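DR2417 (Deinococcus radiodurans, PDB 4XWW) probably degrades and matures RNA as a metal-dependent 5'-3' exonuclease, possibly with endonuclease activity, of the metallo-beta-lactamase superfamily. Local coordinates at residues T152-P156 / S247-R251. Residues are numbered along the deposited sequence; the frame is centred on the assembly and turned at random.
Sequences THSIP and SQVYR. With ZN (zinc ion), chain E; nucleotides of chain C.
The backbone O of His153 meets the edge of the Tyr250 ring, 3.3 Å from CE2, while a water in the plane of that ring joins the same O to Gln248 NE2. The His153 imidazole leads the other way, CG anti to the backbone N (chi1 -169°), and NE2 binds zinc at 2.2 Å beside His84 and His86; with ND1 hydrogen-bonded to Gly380 O, both nitrogens fix the ring's rotation. Ser154, small enough to let the loops close up, lays CB against Gln248 NE2 at 3.6 Å, and its O receives a nearly straight CA-H...O contact from Gln248. A water links this O to Ser247 OG. Here the zinc-binding loop between strands 144-150 and 159-165 of the metallo-beta-lactamase fold meets the start of helix 249-261 in the beta-CASP domain; Gln248 is that helix's N-cap, its amide OE1 accepting from Arg251 N at 3.1 Å. Ile155 sends its aliphatic CG1 past Ser247 O, packing on Leu110 and Leu114 of helix 109-122. Pro156, rigid and apolar, sets CG 3.6 Å from Val249 CB, the two side chains roughly perpendicular, and runs antiparallel alongside Tyr250, whose OH is 2.6 Å from a water that bridges to Ile155 O.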
ATOM      1  N   THR A 152      -5.188   0.899 -29.662  1.00 17.94           N
ATOM      2  CA  THR A 152      -4.349  -0.056 -28.947  1.00 15.74           C
ATOM      3  C   THR A 152      -4.497   0.096 -27.432  1.00 14.94           C
ATOM      4  O   THR A 152      -4.726   1.188 -26.911  1.00 16.21           O
ATOM      5  CB  THR A 152      -2.858   0.086 -29.317  1.00 18.49           C
ATOM      6  OG1 THR A 152      -2.488   1.472 -29.321  1.00 19.54           O
ATOM      7  CG2 THR A 152      -2.582  -0.498 -30.678  1.00 20.02           C
ATOM      8  N   HIS A 153      -4.368  -1.034 -26.751  1.00 14.89           N
ATOM      9  CA  HIS A 153      -4.540  -1.133 -25.301  1.00 14.60           C
ATOM     10  C   HIS A 153      -3.855  -2.438 -24.892  1.00 16.79           C
ATOM     11  O   HIS A 153      -3.201  -3.081 -25.713  1.00 18.94           O
ATOM     12  CB  HIS A 153      -6.046  -1.101 -24.957  1.00 13.87           C
ATOM     13  CG  HIS A 153      -6.359  -0.925 -23.498  1.00 13.28           C
ATOM     14  ND1 HIS A 153      -5.524  -0.259 -22.615  1.00 17.14           N
ATOM     15  CD2 HIS A 153      -7.426  -1.338 -22.770  1.00 15.64           C
ATOM     16  CE1 HIS A 153      -6.069  -0.273 -21.410  1.00 16.10           C
ATOM     17  NE2 HIS A 153      -7.205  -0.938 -21.471  1.00 18.08           N
ATOM     18  N   SER A 154      -4.023  -2.835 -23.638  1.00 14.94           N
ATOM     19  CA  SER A 154      -3.331  -3.993 -23.083  1.00 17.70           C
ATOM     20  C   SER A 154      -4.156  -5.277 -23.224  1.00 19.83           C
ATOM     21  O   SER A 154      -3.798  -6.318 -22.653  1.00 21.66           O
ATOM     22  CB  SER A 154      -3.026  -3.736 -21.616  1.00 17.68           C
ATOM     23  OG  SER A 154      -4.179  -3.170 -21.012  1.00 18.84           O
ATOM     24  N   ILE A 155      -5.272  -5.179 -23.952  1.00 18.48           N
ATOM     25  CA  ILE A 155      -6.090  -6.345 -24.317  1.00 20.84           C
ATOM     26  C   ILE A 155      -6.535  -6.137 -25.778  1.00 16.53           C
ATOM     27  O   ILE A 155      -6.723  -5.000 -26.199  1.00 18.34           O
ATOM     28  CB  ILE A 155      -7.315  -6.516 -23.361  1.00 20.48           C
ATOM     29  CG1 ILE A 155      -7.977  -7.895 -23.530  1.00 20.56           C
ATOM     30  CG2 ILE A 155      -8.357  -5.404 -23.586  1.00 18.46           C
ATOM     31  CD1 ILE A 155      -9.137  -8.152 -22.560  1.00 19.33           C
ATOM     32  N   PRO A 156      -6.647  -7.218 -26.569  1.00 19.95           N
ATOM     33  CA  PRO A 156      -7.129  -7.079 -27.953  1.00 20.45           C
ATOM     34  C   PRO A 156      -8.603  -6.657 -28.045  1.00 18.27           C
ATOM     35  O   PRO A 156      -9.326  -6.707 -27.033  1.00 18.54           O
ATOM     36  CB  PRO A 156      -6.946  -8.493 -28.539  1.00 21.32           C
ATOM     37  CG  PRO A 156      -5.914  -9.133 -27.687  1.00 24.71           C
ATOM     38  CD  PRO A 156      -6.107  -8.567 -26.303  1.00 20.47           C
ATOM     39  N   SER A 247      -4.767 -11.538 -19.064  1.00 21.41           N
ATOM     40  CA  SER A 247      -5.426 -10.942 -20.218  1.00 21.05           C
ATOM     41  C   SER A 247      -4.493 -10.129 -21.120  1.00 18.77           C
ATOM     42  O   SER A 247      -4.943  -9.525 -22.103  1.00 19.52           O
ATOM     43  CB  SER A 247      -6.577 -10.057 -19.751  1.00 20.60           C
ATOM     44  OG  SER A 247      -6.108  -8.884 -19.112  1.00 21.07           O
ATOM     45  N   GLN A 248      -3.194 -10.093 -20.797  1.00 15.65           N
ATOM     46  CA  GLN A 248      -2.265  -9.330 -21.623  1.00 14.05           C
ATOM     47  C   GLN A 248      -1.892 -10.198 -22.804  1.00 15.29           C
ATOM     48  O   GLN A 248      -0.784 -10.729 -22.885  1.00 19.33           O
ATOM     49  CB  GLN A 248      -1.007  -8.901 -20.858  1.00 19.38           C
ATOM     50  CG  GLN A 248      -0.709  -7.391 -20.958  1.00 19.19           C
ATOM     51  CD  GLN A 248      -0.473  -6.853 -22.386  1.00 22.95           C
ATOM     52  OE1 GLN A 248      -0.663  -7.546 -23.398  1.00 17.78           O
ATOM     53  NE2 GLN A 248      -0.069  -5.590 -22.458  1.00 22.01           N
ATOM     54  N   VAL A 249      -2.840 -10.340 -23.720  1.00 16.39           N
ATOM     55  CA  VAL A 249      -2.674 -11.256 -24.833  1.00 19.31           C
ATOM     56  C   VAL A 249      -1.501 -10.895 -25.730  1.00 19.33           C
ATOM     57  O   VAL A 249      -0.790 -11.795 -26.165  1.00 21.22           O
ATOM     58  CB  VAL A 249      -3.957 -11.334 -25.694  1.00 19.09           C
ATOM     59  CG1 VAL A 249      -3.768 -12.353 -26.795  1.00 23.07           C
ATOM     60  CG2 VAL A 249      -5.161 -11.712 -24.810  1.00 20.17           C
ATOM     61  N   TYR A 250      -1.291  -9.608 -26.023  1.00 16.56           N
ATOM     62  CA  TYR A 250      -0.125  -9.257 -26.848  1.00 20.35           C
ATOM     63  C   TYR A 250       1.195  -9.684 -26.196  1.00 22.64           C
ATOM     64  O   TYR A 250       2.043 -10.308 -26.837  1.00 20.81           O
ATOM     65  CB  TYR A 250      -0.052  -7.760 -27.124  1.00 20.42           C
ATOM     66  CG  TYR A 250      -1.256  -7.183 -27.813  1.00 22.33           C
ATOM     67  CD1 TYR A 250      -1.904  -7.866 -28.848  1.00 19.65           C
ATOM     68  CD2 TYR A 250      -1.743  -5.944 -27.437  1.00 23.09           C
ATOM     69  CE1 TYR A 250      -3.032  -7.303 -29.481  1.00 17.94           C
ATOM     70  CE2 TYR A 250      -2.838  -5.384 -28.055  1.00 20.18           C
ATOM     71  CZ  TYR A 250      -3.477  -6.056 -29.068  1.00 21.40           C
ATOM     72  OH  TYR A 250      -4.571  -5.455 -29.644  1.00 23.67           O
ATOM     73  N   ARG A 251       1.371  -9.281 -24.943  1.00 19.12           N
ATOM     74  CA  ARG A 251       2.538  -9.664 -24.133  1.00 19.90           C
ATOM     75  C   ARG A 251       2.768 -11.178 -24.147  1.00 15.65           C
ATOM     76  O   ARG A 251       3.884 -11.657 -24.415  1.00 17.07           O
ATOM     77  CB  ARG A 251       2.343  -9.168 -22.699  1.00 21.90           C
ATOM     78  CG  ARG A 251       3.537  -9.385 -21.724  1.00 20.39           C
ATOM     79  CD  ARG A 251       4.613  -8.298 -21.833  1.00 19.28           C
ATOM     80  NE  ARG A 251       4.069  -6.946 -21.763  1.00 15.42           N
ATOM     81  CZ  ARG A 251       3.779  -6.282 -20.646  1.00 21.08           C
ATOM     82  NH1 ARG A 251       4.018  -6.828 -19.437  1.00 18.82           N
ATOM     83  NH2 ARG A 251       3.278  -5.047 -20.746  1.00 17.42           N
TER
HETATM   84 ZN    ZN E 601      -8.764  -1.490 -20.087  1.00 21.63          ZN
ATOM     85  P     U C   4      -8.312  -7.993 -16.377  1.00 32.63           P
ATOM     86  OP1   U C   4      -7.611  -8.579 -17.541  1.00 51.59           O
ATOM     87  OP2   U C   4      -9.505  -7.143 -16.587  1.00 40.02           O
ATOM     88  O5'   U C   4      -8.675  -9.215 -15.422  1.00 60.35           O
ATOM     89  C5'   U C   4      -9.033  -9.010 -14.048  1.00 58.56           C
ATOM     90  C4'   U C   4      -7.856  -9.301 -13.149  1.00 45.63           C
ATOM     91  O4'   U C   4      -8.094  -8.679 -11.857  1.00 55.98           O
ATOM     92  C3'   U C   4      -7.590 -10.777 -12.855  1.00 57.15           C
ATOM     93  O3'   U C   4      -6.713 -11.360 -13.820  1.00 73.05           O
ATOM     94  C2'   U C   4      -7.079 -10.733 -11.419  1.00 55.73           C
ATOM     95  O2'   U C   4      -5.746 -10.287 -11.290  1.00 59.19           O
ATOM     96  C1'   U C   4      -7.977  -9.648 -10.835  1.00 58.03           C
ATOM     97  N1    U C   4      -9.326 -10.126 -10.501  1.00 51.35           N
ATOM     98  C2    U C   4      -9.603 -10.386  -9.174  1.00 56.80           C
ATOM     99  O2    U C   4      -8.786 -10.234  -8.284  1.00 58.71           O
ATOM    100  N3    U C   4     -10.879 -10.830  -8.930  1.00 61.06           N
ATOM    101  C4    U C   4     -11.883 -11.037  -9.851  1.00 58.03           C
ATOM    102  O4    U C   4     -12.982 -11.441  -9.470  1.00 63.48           O
ATOM    103  C5    U C   4     -11.515 -10.746 -11.203  1.00 50.20           C
ATOM    104  C6    U C   4     -10.280 -10.311 -11.475  1.00 52.94           C
TER
HETATM  105  O   HOH W   1      -5.610  -3.484 -28.219  1.00 19.87           O
HETATM  106  O   HOH W   2      -0.401  -3.646 -24.941  1.00 22.61           O
HETATM  107  O   HOH W   3      -4.673  -6.836 -20.170  1.00 21.40           O
HETATM  108  O   HOH W   4      -8.760  -0.170 -18.770  1.00 16.45           O